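Local coordinates for protein disulfide isomerase (Pseudomonas aeruginosa, PDB 4N30) that probably introduces or rearranges disulfide bonds in other proteins, as a thioredoxin-fold oxidoreductase of the DsbA subfamily, at residues A62-P67 with S123-I128; A106-C111 with A152-C157; E110-G113 with K119-W122; F129-G134 with G142-P147. One frame throughout, in Å; residues are numbered along the deposited sequence.

Interaction 1 of 4, residues A62-P67 with S123-I128; sequences ADLECP and SAIDAI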
loop_
_atom_site.group_PDB
_atom_site.type_symbol
_atom_site.label_atom_id
_atom_site.label_comp_id
_atom_site.label_asym_id
_atom_site.label_seq_id
_atom_site.Cartn_x
_atom_site.Cartn_y
_atom_site.Cartn_z
ATOM N N ALA A 62 2.395 4.225 -1.772
ATOM C CA ALA A 62 3.303 4.268 -0.629
ATOM C C ALA A 62 4.619 3.565 -0.870
ATOM O O ALA A 62 4.784 2.758 -1.806
ATOM C CB ALA A 62 2.620 3.675 0.596
ATOM N N ASP A 63 5.584 3.957 -0.040
ATOM C CA ASP A 63 7.024 3.576 -0.194
ATOM C C ASP A 63 7.497 3.180 1.218
ATOM O O ASP A 63 7.254 3.905 2.201
ATOM C CB ASP A 63 7.712 4.882 -0.696
ATOM C CG ASP A 63 9.229 4.874 -0.603
ATOM O OD1 ASP A 63 9.858 4.037 0.010
ATOM O OD2 ASP A 63 9.800 5.839 -1.251
ATOM N N LEU A 64 8.077 1.971 1.314
ATOM C CA LEU A 64 8.412 1.388 2.609
ATOM C C LEU A 64 9.658 2.072 3.228
ATOM O O LEU A 64 9.893 1.791 4.425
ATOM C CB LEU A 64 8.626 -0.116 2.397
ATOM C CG LEU A 64 7.263 -0.826 2.279
ATOM C CD1 LEU A 64 7.421 -2.177 1.543
ATOM C CD2 LEU A 64 6.577 -1.038 3.642
ATOM N N GLU A 65 10.345 2.933 2.527
ATOM C CA GLU A 65 11.396 3.812 3.039
ATOM C C GLU A 65 10.888 5.165 3.426
ATOM O O GLU A 65 11.711 5.967 3.940
ATOM C CB GLU A 65 12.553 3.905 2.026
ATOM C CG GLU A 65 13.337 2.595 1.854
ATOM C CD GLU A 65 13.989 2.208 3.149
ATOM O OE1 GLU A 65 13.436 1.439 3.897
ATOM O OE2 GLU A 65 15.077 2.760 3.451
ATOM N N CYS A 66 9.649 5.491 3.166
ATOM C CA CYS A 66 9.177 6.892 3.344
ATOM C C CYS A 66 8.682 7.100 4.748
ATOM O O CYS A 66 7.866 6.369 5.323
ATOM C CB CYS A 66 8.026 7.088 2.334
ATOM S SG CYS A 66 7.087 8.612 2.693
ATOM N N PRO A 67 9.271 8.131 5.404
ATOM C CA PRO A 67 8.931 8.360 6.827
ATOM C C PRO A 67 7.499 8.790 7.000
ATOM O O PRO A 67 6.965 8.593 8.117
ATOM C CB PRO A 67 9.950 9.491 7.222
ATOM C CG PRO A 67 10.228 10.197 5.951
ATOM C CD PRO A 67 10.239 9.109 4.866
ATOM N N SER A 123 1.451 -7.787 7.674
ATOM C CA SER A 123 2.444 -8.009 8.697
ATOM C C SER A 123 3.838 -7.701 8.191
ATOM O O SER A 123 4.650 -7.146 8.949
ATOM C CB SER A 123 2.378 -9.437 9.269
ATOM O OG SER A 123 1.198 -9.584 10.007
ATOM N N ALA A 124 4.115 -7.973 6.928
ATOM C CA ALA A 124 5.469 -7.730 6.351
ATOM C C ALA A 124 5.617 -6.220 6.224
ATOM O O ALA A 124 6.744 -5.679 6.365
ATOM C CB ALA A 124 5.672 -8.427 5.035
ATOM N N ILE A 125 4.547 -5.499 5.819
ATOM C CA ILE A 125 4.622 -4.010 5.775
ATOM C C ILE A 125 5.039 -3.449 7.147
ATOM O O ILE A 125 5.965 -2.603 7.285
ATOM C CB ILE A 125 3.266 -3.436 5.324
ATOM C CG1 ILE A 125 3.104 -3.669 3.812
ATOM C CG2 ILE A 125 3.196 -1.892 5.649
ATOM C CD1 ILE A 125 1.832 -3.243 3.195
ATOM N N ASP A 126 4.378 -3.909 8.233
ATOM C CA ASP A 126 4.750 -3.461 9.589
ATOM C C ASP A 126 6.163 -3.828 9.930
ATOM O O ASP A 126 6.942 -3.038 10.512
ATOM C CB ASP A 126 3.812 -4.079 10.658
ATOM C CG ASP A 126 2.408 -3.507 10.630
ATOM O OD1 ASP A 126 2.225 -2.453 10.060
ATOM O OD2 ASP A 126 1.501 -4.238 11.165
ATOM N N ALA A 127 6.520 -5.063 9.632
ATOM C CA ALA A 127 7.869 -5.507 10.005
ATOM C C ALA A 127 8.919 -4.682 9.284
ATOM O O ALA A 127 9.960 -4.340 9.881
ATOM C CB ALA A 127 8.030 -6.996 9.633
ATOM N N ILE A 128 8.728 -4.373 8.012
ATOM C CA ILE A 128 9.693 -3.592 7.221
ATOM C C ILE A 128 9.731 -2.191 7.757
ATOM O O ILE A 128 10.841 -1.606 7.972
ATOM C CB ILE A 128 9.412 -3.653 5.708
ATOM C CG1 ILE A 128 9.679 -5.056 5.241
ATOM C CG2 ILE A 128 10.288 -2.606 4.982
ATOM C CD1 ILE A 128 9.156 -5.277 3.813
#

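Interaction 2 of 4, residues A106-C111 with A152-C157; sequences ARLVEC and ARLEKC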
loop_
_atom_site.group_PDB
_atom_site.type_symbol
_atom_site.label_atom_id
_atom_site.label_comp_id
_atom_site.label_asym_id
_atom_site.label_seq_id
_atom_site.Cartn_x
_atom_site.Cartn_y
_atom_site.Cartn_z
ATOM N N ALA A 106 9.421 -3.529 -1.605
ATOM C CA ALA A 106 8.182 -3.753 -2.288
ATOM C C ALA A 106 8.073 -5.242 -2.725
ATOM O O ALA A 106 7.020 -5.861 -2.637
ATOM C CB ALA A 106 8.064 -2.782 -3.475
ATOM N N ARG A 107 9.173 -5.751 -3.241
ATOM C CA ARG A 107 9.148 -7.156 -3.662
ATOM C C ARG A 107 8.993 -8.076 -2.488
ATOM O O ARG A 107 8.261 -9.107 -2.618
ATOM C CB ARG A 107 10.418 -7.453 -4.448
ATOM C CG ARG A 107 10.603 -6.736 -5.796
ATOM C CD ARG A 107 11.899 -7.035 -6.521
ATOM N NE ARG A 107 12.240 -6.007 -7.443
ATOM C CZ ARG A 107 13.245 -5.113 -7.281
ATOM N NH1 ARG A 107 14.179 -5.265 -6.350
ATOM N NH2 ARG A 107 13.401 -4.250 -8.270
ATOM N N LEU A 108 9.592 -7.828 -1.366
ATOM C CA LEU A 108 9.463 -8.661 -0.185
ATOM C C LEU A 108 7.997 -8.721 0.241
ATOM O O LEU A 108 7.478 -9.834 0.529
ATOM C CB LEU A 108 10.271 -8.146 0.998
ATOM C CG LEU A 108 11.733 -8.365 0.861
ATOM C CD1 LEU A 108 12.430 -7.660 2.022
ATOM C CD2 LEU A 108 12.076 -9.839 0.838
ATOM N N VAL A 109 7.267 -7.599 0.182
ATOM C CA VAL A 109 5.909 -7.647 0.722
ATOM C C VAL A 109 4.974 -8.430 -0.293
ATOM O O VAL A 109 4.052 -9.169 0.118
ATOM C CB VAL A 109 5.274 -6.310 1.148
ATOM C CG1 VAL A 109 6.082 -5.684 2.258
ATOM C CG2 VAL A 109 5.082 -5.361 -0.023
ATOM N N GLU A 110 5.214 -8.274 -1.608
ATOM C CA GLU A 110 4.438 -9.086 -2.584
ATOM C C GLU A 110 4.738 -10.566 -2.333
ATOM O O GLU A 110 3.794 -11.409 -2.380
ATOM C CB GLU A 110 4.792 -8.710 -4.011
ATOM C CG GLU A 110 4.374 -7.291 -4.441
ATOM C CD GLU A 110 2.839 -7.161 -4.430
ATOM O OE1 GLU A 110 2.140 -8.148 -4.750
ATOM O OE2 GLU A 110 2.294 -6.206 -3.861
ATOM N N CYS A 111 6.017 -10.894 -2.118
ATOM C CA CYS A 111 6.372 -12.314 -1.911
ATOM C C CYS A 111 5.783 -12.804 -0.644
ATOM O O CYS A 111 5.458 -14.039 -0.552
ATOM C CB CYS A 111 7.908 -12.370 -2.013
ATOM S SG CYS A 111 8.499 -12.154 -3.670
ATOM N N ALA A 152 14.236 -18.025 3.391
ATOM C CA ALA A 152 14.973 -18.258 2.195
ATOM C C ALA A 152 14.072 -18.230 0.948
ATOM O O ALA A 152 14.471 -17.724 -0.102
ATOM C CB ALA A 152 15.740 -19.600 2.217
ATOM N N ARG A 153 12.873 -18.791 1.143
ATOM C CA ARG A 153 11.849 -18.760 0.065
ATOM C C ARG A 153 11.474 -17.287 -0.314
ATOM O O ARG A 153 11.401 -16.901 -1.452
ATOM C CB ARG A 153 10.617 -19.521 0.551
ATOM C CG ARG A 153 9.548 -19.549 -0.483
ATOM C CD ARG A 153 8.380 -20.344 0.063
ATOM N NE ARG A 153 7.185 -20.123 -0.764
ATOM C CZ ARG A 153 5.954 -20.532 -0.440
ATOM N NH1 ARG A 153 5.730 -21.079 0.721
ATOM N NH2 ARG A 153 4.968 -20.292 -1.280
ATOM N N LEU A 154 11.254 -16.518 0.737
ATOM C CA LEU A 154 10.931 -15.052 0.586
ATOM C C LEU A 154 12.007 -14.301 -0.265
ATOM O O LEU A 154 11.721 -13.596 -1.211
ATOM C CB LEU A 154 10.719 -14.504 1.983
ATOM C CG LEU A 154 10.098 -13.096 1.869
ATOM C CD1 LEU A 154 8.592 -13.166 1.620
ATOM C CD2 LEU A 154 10.349 -12.373 3.224
ATOM N N GLU A 155 13.265 -14.590 0.142
ATOM C CA GLU A 155 14.336 -13.906 -0.577
ATOM C C GLU A 155 14.464 -14.329 -2.018
ATOM O O GLU A 155 14.762 -13.555 -2.900
ATOM C CB GLU A 155 15.661 -14.157 0.145
ATOM C CG GLU A 155 15.707 -13.526 1.556
ATOM C CD GLU A 155 16.788 -14.084 2.488
ATOM O OE1 GLU A 155 17.742 -14.745 2.007
ATOM O OE2 GLU A 155 16.669 -13.862 3.724
ATOM N N LYS A 156 14.268 -15.641 -2.295
ATOM C CA LYS A 156 14.321 -16.053 -3.659
ATOM C C LYS A 156 13.258 -15.399 -4.503
ATOM O O LYS A 156 13.479 -15.060 -5.654
ATOM C CB LYS A 156 14.279 -17.603 -3.737
ATOM C CG LYS A 156 14.468 -18.045 -5.163
ATOM C CD LYS A 156 14.363 -19.564 -5.356
ATOM C CE LYS A 156 15.398 -20.289 -4.555
ATOM N NZ LYS A 156 15.462 -21.758 -4.950
ATOM N N CYS A 157 12.038 -15.390 -3.957
ATOM C CA CYS A 157 10.959 -14.769 -4.686
ATOM C C CYS A 157 11.249 -13.250 -4.978
ATOM O O CYS A 157 11.013 -12.811 -6.100
ATOM C CB CYS A 157 9.696 -14.945 -3.826
ATOM S SG CYS A 157 8.233 -13.978 -4.441
#

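Interaction 3 of 4, residues E110-G113 with K119-W122; sequences ECAG and KAFW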
loop_
_atom_site.group_PDB
_atom_site.type_symbol
_atom_site.label_atom_id
_atom_site.label_comp_id
_atom_site.label_asym_id
_atom_site.label_seq_id
_atom_site.Cartn_x
_atom_site.Cartn_y
_atom_site.Cartn_z
ATOM N N GLU A 110 5.214 -8.274 -1.608
ATOM C CA GLU A 110 4.438 -9.086 -2.584
ATOM C C GLU A 110 4.738 -10.566 -2.333
ATOM O O GLU A 110 3.794 -11.409 -2.380
ATOM C CB GLU A 110 4.792 -8.710 -4.011
ATOM C CG GLU A 110 4.374 -7.291 -4.441
ATOM C CD GLU A 110 2.839 -7.161 -4.430
ATOM O OE1 GLU A 110 2.140 -8.148 -4.750
ATOM O OE2 GLU A 110 2.294 -6.206 -3.861
ATOM N N CYS A 111 6.017 -10.894 -2.118
ATOM C CA CYS A 111 6.372 -12.314 -1.911
ATOM C C CYS A 111 5.783 -12.804 -0.644
ATOM O O CYS A 111 5.458 -14.039 -0.552
ATOM C CB CYS A 111 7.908 -12.370 -2.013
ATOM S SG CYS A 111 8.499 -12.154 -3.670
ATOM N N ALA A 112 5.606 -11.989 0.398
ATOM C CA ALA A 112 4.905 -12.364 1.599
ATOM C C ALA A 112 3.470 -12.643 1.328
ATOM O O ALA A 112 2.898 -13.683 1.924
ATOM C CB ALA A 112 5.066 -11.279 2.671
ATOM N N GLY A 113 2.837 -11.854 0.515
ATOM C CA GLY A 113 1.469 -12.110 0.089
ATOM C C GLY A 113 1.308 -13.477 -0.564
ATOM O O GLY A 113 0.284 -14.142 -0.394
ATOM N N LYS A 119 -2.827 -11.308 5.468
ATOM C CA LYS A 119 -2.325 -11.229 6.783
ATOM C C LYS A 119 -0.778 -11.125 6.739
ATOM O O LYS A 119 -0.168 -10.263 7.382
ATOM C CB LYS A 119 -2.746 -12.481 7.625
ATOM C CG LYS A 119 -2.120 -12.563 9.035
ATOM C CD LYS A 119 -2.772 -11.573 9.989
ATOM C CE LYS A 119 -2.023 -11.405 11.317
ATOM N NZ LYS A 119 -2.455 -12.440 12.301
ATOM N N ALA A 120 -0.148 -11.939 5.889
ATOM C CA ALA A 120 1.308 -11.875 5.745
ATOM C C ALA A 120 1.772 -10.565 5.085
ATOM O O ALA A 120 2.819 -10.045 5.484
ATOM C CB ALA A 120 1.864 -13.096 4.962
ATOM N N PHE A 121 1.030 -10.128 4.097
ATOM C CA PHE A 121 1.374 -8.920 3.402
ATOM C C PHE A 121 1.396 -7.722 4.365
ATOM O O PHE A 121 2.424 -7.009 4.454
ATOM C CB PHE A 121 0.368 -8.665 2.264
ATOM C CG PHE A 121 0.546 -7.354 1.560
ATOM C CD1 PHE A 121 1.326 -7.340 0.426
ATOM C CD2 PHE A 121 -0.059 -6.171 1.958
ATOM C CE1 PHE A 121 1.507 -6.177 -0.325
ATOM C CE2 PHE A 121 0.113 -5.006 1.196
ATOM C CZ PHE A 121 0.930 -5.017 0.084
ATOM N N TRP A 122 0.355 -7.544 5.143
ATOM C CA TRP A 122 0.313 -6.402 6.043
ATOM C C TRP A 122 1.214 -6.559 7.242
ATOM O O TRP A 122 1.780 -5.565 7.671
ATOM C CB TRP A 122 -1.156 -6.116 6.449
ATOM C CG TRP A 122 -1.940 -5.595 5.308
ATOM C CD1 TRP A 122 -2.823 -6.307 4.497
ATOM C CD2 TRP A 122 -1.946 -4.260 4.797
ATOM N NE1 TRP A 122 -3.334 -5.511 3.498
ATOM C CE2 TRP A 122 -2.854 -4.230 3.663
ATOM C CE3 TRP A 122 -1.279 -3.036 5.161
ATOM C CZ2 TRP A 122 -3.043 -3.083 2.922
ATOM C CZ3 TRP A 122 -1.526 -1.877 4.423
ATOM C CH2 TRP A 122 -2.402 -1.921 3.294
#

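Interaction 4 of 4, residues F129-G134 with G142-P147; sequences FAQSAG and GTLDFP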
loop_
_atom_site.group_PDB
_atom_site.type_symbol
_atom_site.label_atom_id
_atom_site.label_comp_id
_atom_site.label_asym_id
_atom_site.label_seq_id
_atom_site.Cartn_x
_atom_site.Cartn_y
_atom_site.Cartn_z
ATOM N N PHE A 129 8.581 -1.600 8.071
ATOM C CA PHE A 129 8.640 -0.236 8.634
ATOM C C PHE A 129 9.369 -0.249 9.998
ATOM O O PHE A 129 10.058 0.731 10.312
ATOM C CB PHE A 129 7.189 0.333 8.841
ATOM C CG PHE A 129 6.597 0.987 7.632
ATOM C CD1 PHE A 129 7.317 1.893 6.873
ATOM C CD2 PHE A 129 5.270 0.750 7.296
ATOM C CE1 PHE A 129 6.760 2.518 5.752
ATOM C CE2 PHE A 129 4.697 1.379 6.178
ATOM C CZ PHE A 129 5.478 2.254 5.415
ATOM N N ALA A 130 9.234 -1.304 10.761
ATOM C CA ALA A 130 9.950 -1.363 12.078
ATOM C C ALA A 130 11.397 -1.652 11.888
ATOM O O ALA A 130 12.196 -1.089 12.649
ATOM C CB ALA A 130 9.338 -2.501 12.919
ATOM N N GLN A 131 11.803 -2.456 10.947
ATOM C CA GLN A 131 13.166 -2.960 10.868
ATOM C C GLN A 131 14.081 -2.156 9.967
ATOM O O GLN A 131 15.283 -2.224 10.162
ATOM C CB GLN A 131 13.119 -4.448 10.434
ATOM C CG GLN A 131 12.490 -5.344 11.530
ATOM C CD GLN A 131 12.403 -6.740 11.091
ATOM O OE1 GLN A 131 13.240 -7.244 10.347
ATOM N NE2 GLN A 131 11.346 -7.381 11.572
ATOM N N SER A 132 13.540 -1.560 8.915
ATOM C CA SER A 132 14.392 -0.743 8.026
ATOM C C SER A 132 14.978 0.486 8.721
ATOM O O SER A 132 14.270 1.119 9.534
ATOM C CB SER A 132 13.589 -0.345 6.780
ATOM O OG SER A 132 14.484 0.419 5.997
ATOM N N ALA A 133 16.187 0.843 8.330
ATOM C CA ALA A 133 16.666 2.130 8.721
ATOM C C ALA A 133 15.800 3.250 8.175
ATOM O O ALA A 133 15.803 4.346 8.708
ATOM C CB ALA A 133 18.108 2.322 8.227
ATOM N N GLY A 134 15.130 3.063 7.048
ATOM C CA GLY A 134 14.304 4.096 6.415
ATOM C C GLY A 134 15.185 4.977 5.552
ATOM O O GLY A 134 16.417 4.939 5.606
ATOM N N GLY A 142 19.797 -6.229 3.810
ATOM C CA GLY A 142 18.625 -6.523 2.971
ATOM C C GLY A 142 17.695 -7.591 3.580
ATOM O O GLY A 142 16.732 -8.084 2.885
ATOM N N THR A 143 17.898 -7.951 4.867
ATOM C CA THR A 143 17.256 -9.153 5.408
ATOM C C THR A 143 16.131 -8.777 6.299
ATOM O O THR A 143 16.263 -7.904 7.193
ATOM C CB THR A 143 18.330 -9.958 6.214
ATOM O OG1 THR A 143 19.405 -10.316 5.352
ATOM C CG2 THR A 143 17.717 -11.150 6.914
ATOM N N LEU A 144 14.968 -9.375 6.092
ATOM C CA LEU A 144 13.809 -9.152 6.971
ATOM C C LEU A 144 13.760 -10.200 8.050
ATOM O O LEU A 144 13.864 -11.407 7.705
ATOM C CB LEU A 144 12.500 -9.206 6.105
ATOM C CG LEU A 144 11.231 -8.953 6.916
ATOM C CD1 LEU A 144 11.233 -7.512 7.393
ATOM C CD2 LEU A 144 10.082 -9.081 5.891
ATOM N N ASP A 145 13.604 -9.833 9.328
ATOM C CA ASP A 145 13.399 -10.824 10.405
ATOM C C ASP A 145 11.923 -11.090 10.531
ATOM O O ASP A 145 11.168 -10.303 11.091
ATOM C CB ASP A 145 13.897 -10.175 11.721
ATOM C CG ASP A 145 13.981 -11.148 12.854
ATOM O OD1 ASP A 145 13.545 -12.312 12.705
ATOM O OD2 ASP A 145 14.474 -10.735 13.909
ATOM N N PHE A 146 11.464 -12.179 9.954
ATOM C CA PHE A 146 10.005 -12.443 9.993
ATOM C C PHE A 146 9.896 -13.941 10.041
ATOM O O PHE A 146 9.616 -14.577 9.013
ATOM C CB PHE A 146 9.314 -11.869 8.709
ATOM C CG PHE A 146 7.749 -11.866 8.760
ATOM C CD1 PHE A 146 7.027 -12.619 9.705
ATOM C CD2 PHE A 146 7.013 -11.187 7.792
ATOM C CE1 PHE A 146 5.599 -12.580 9.744
ATOM C CE2 PHE A 146 5.609 -11.173 7.815
ATOM C CZ PHE A 146 4.906 -11.890 8.780
ATOM N N PRO A 147 10.132 -14.525 11.226
ATOM C CA PRO A 147 10.327 -16.011 11.267
ATOM C C PRO A 147 9.091 -16.840 11.055
ATOM O O PRO A 147 9.245 -18.046 10.852
ATOM C CB PRO A 147 10.984 -16.273 12.645
ATOM C CG PRO A 147 10.457 -15.150 13.479
ATOM C CD PRO A 147 10.251 -13.926 12.584
#

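Interaction 1 of 4, residues A62-P67 with S123-I128
Leu64 packs against Ile125 and Ile128, nearly one turn apart on helix 99-131. All three are buried. No hydrogen bond crosses between the segments; the side chains meet through carbon alone. Leu64 CB meets Ile128 CG2 at 4.0 Å. Leu64 CD2 touches Ile125 CG2, also at 4.0 Å, and lies near Ile125 O. The Leu64 and Ile125 side chains cross at about a right angle. Both isoleucines hold CG2 anti to the backbone N, and this branch does the touching in each case. Trp90 of strand 86-92 also packs on Leu64 and Ile125.

The polar bonds hold the loop itself. Asp63 OD1 accepts from Glu65 N at 2.8 Å, an Asx turn, with the donor on the anti side and 30° out of the carboxylate plane. Cys66 N bonds to Asp63 O at 3.0 Å and closes a type I turn. The buried Glu65 carboxylate is satisfied elsewhere, by Ser132 OG and the backbone N of Gly136 and Gly138.

Cys66 is the N-cap of helix 67-81 and the first cysteine of a thioredoxin-type CxxC pattern, probably the redox site. The loop before it thus rests on the helical region through dispersion and burial of carbon.

Interaction 2 of 4, residues A106-C111 with A152-C157
Leu154 is the bump of this contact. It comes from helix 151-160 and wedges into the shallow hollow between Leu108 and Cys111, which lie nearly one turn apart on helix 99-131. CG of Leu154 stands anti to its own backbone N (chi1 -168°), and its two methyls then divide the work. CD1 presses on the backbone floor, 3.6 Å from Cys111 C and 3.7 Å from Leu108 O. It also lies against Cys111 CB. CD2 turns to the wall of the hollow and meets Leu108 CD2 at 3.9 Å. The Leu108 and Leu154 side chains cross at about a right angle, with Leu108 CD2 set against both CG and CD2 of Leu154.

Nearly one turn after Leu154, Cys157 reaches the same helix by a covalent link. Its SG is bonded to Cys111 SG at 2.0 Å, with a left-handed chi3 of -80°. The short segment axes pass 8.7 Å apart, and their directions make an angle of 123°. Leu139 and Leu149, from loops, pack on Leu108 and Leu154 respectively and extend the apolar patch.

No hydrogen bond joins the two segments. The disulfide pins the short helix at one point, and the leucine wedge beside it probably limits how the helix can pivot. Chemically this is a covalent crosslink beside an apolar leucine contact, with the Cys157 end partly exposed. It is well separated from the CxxC pattern and consistent with a structural role.

Interaction 3 of 4, residues E110-G113 with K119-W122
Two torsions bring Glu110 and Phe121 together. Glu110 bends at chi2 (-64°), which folds its carboxylate round to the ring. Phe121 carries CG opposite its backbone N (chi1 174°), which swings the ring into line with the glutamate. The two side chains then run side by side and point the same way. Glu110 OE2 lies 3.6 Å from Phe121 CE1, at the edge of the ring and near its plane. The carboxylate and ring planes are 64° apart. Glu110 OE2 is also hydrogen-bonded to His92 NE2.

Nearer the backbone, the two segments come close. Gly113 and Phe121 have CA atoms 4.6 Å apart although they are eight positions apart in sequence, so the chain must turn back on itself in between. Gly113 has no side chain, and its CA rests 4.2 Å from Phe121 CB. The two alanines meet reciprocally. Ala120 CB touches Ala112 O at 3.3 Å, and Ala112 CB touches Ala120 O at 3.8 Å.

Within its own segment, Phe121 puts CD2 over one face of the Trp122 indole, 3.6 Å above the plane and offset toward the rim. Trp90 meets Phe121 edge-to-face, and the ring of His46 also adjoins it.

Small residues therefore let the two helical arms approach closely. No hydrogen bond crosses between them. The polar touch is a carboxylate oxygen at a ring edge, where the aromatic hydrogens are probably mildly attractive to it, while its hydrogen bond goes to His92.

Interaction 4 of 4, residues F129-G134 with G142-P147
The amide of Gln131 uses its plane for bonding and one face for packing. Both polar atoms turn to the backbone of Asp145. Gln131 OE1 accepts from Asp145 N at 2.8 Å, with the donor in the carbonyl plane on a lone pair and an N-H...O angle of 162°. Gln131 NE2 donates to Asp145 O at 3.0 Å in a nearly straight bond. Asp145 O lies only 7° out of the amide plane, although the NE2 donor is somewhat tilted from the carbonyl plane at Asp145. Over one face of the amide sits the methyl CD1 of Leu144, 3.6 Å from Gln131 OE1. Asp145 CB lies off the other side of the plane, 3.3 Å from Gln131 OE1. The Asp145 carboxylate plane stands 72° from the amide.

Gln131 is extended beyond CG, which carries the amide across to the facing loop. Two bonds to one residue fix the rotation of the amide and tell OE1 from NE2.

The helix ends here. Ser132 is the first residue to leave helical angles. Ser132 OG accepts from Gly134 N at 2.9 Å, an ST turn, and also bonds to Glu65. Leu144 also packs on Ala127 and Ile128.

The paired bonds resemble those made between neighbouring strands, with a side-chain amide in place of a partner strand residue. They join the end of helix 99-131 to the loop before helix 151-160, within the helical region that the DsbA family inserts in its thioredoxin fold.

How the interactions relate
From the N terminus, the loop after strand 56-62 comes first, and interaction 1 closes a long loop by joining it to helix 99-131. Interaction 3 nests inside that loop, where the chain doubles back. Interaction 2 starts on the same stretch as interaction 3, sharing Glu110 and Cys111, and runs on to helix 151-160. It therefore crosses interaction 1. Interaction 4 follows interactions 1 and 3 in series and nests inside the loop closed by interaction 2. Val109 packs on Leu64 and Ile128, linking interactions 1 and 2. Together the contacts tie the loop before helix 67-81 to the helical region made of the folded-back helix 99-131, its following loop and helix 151-160.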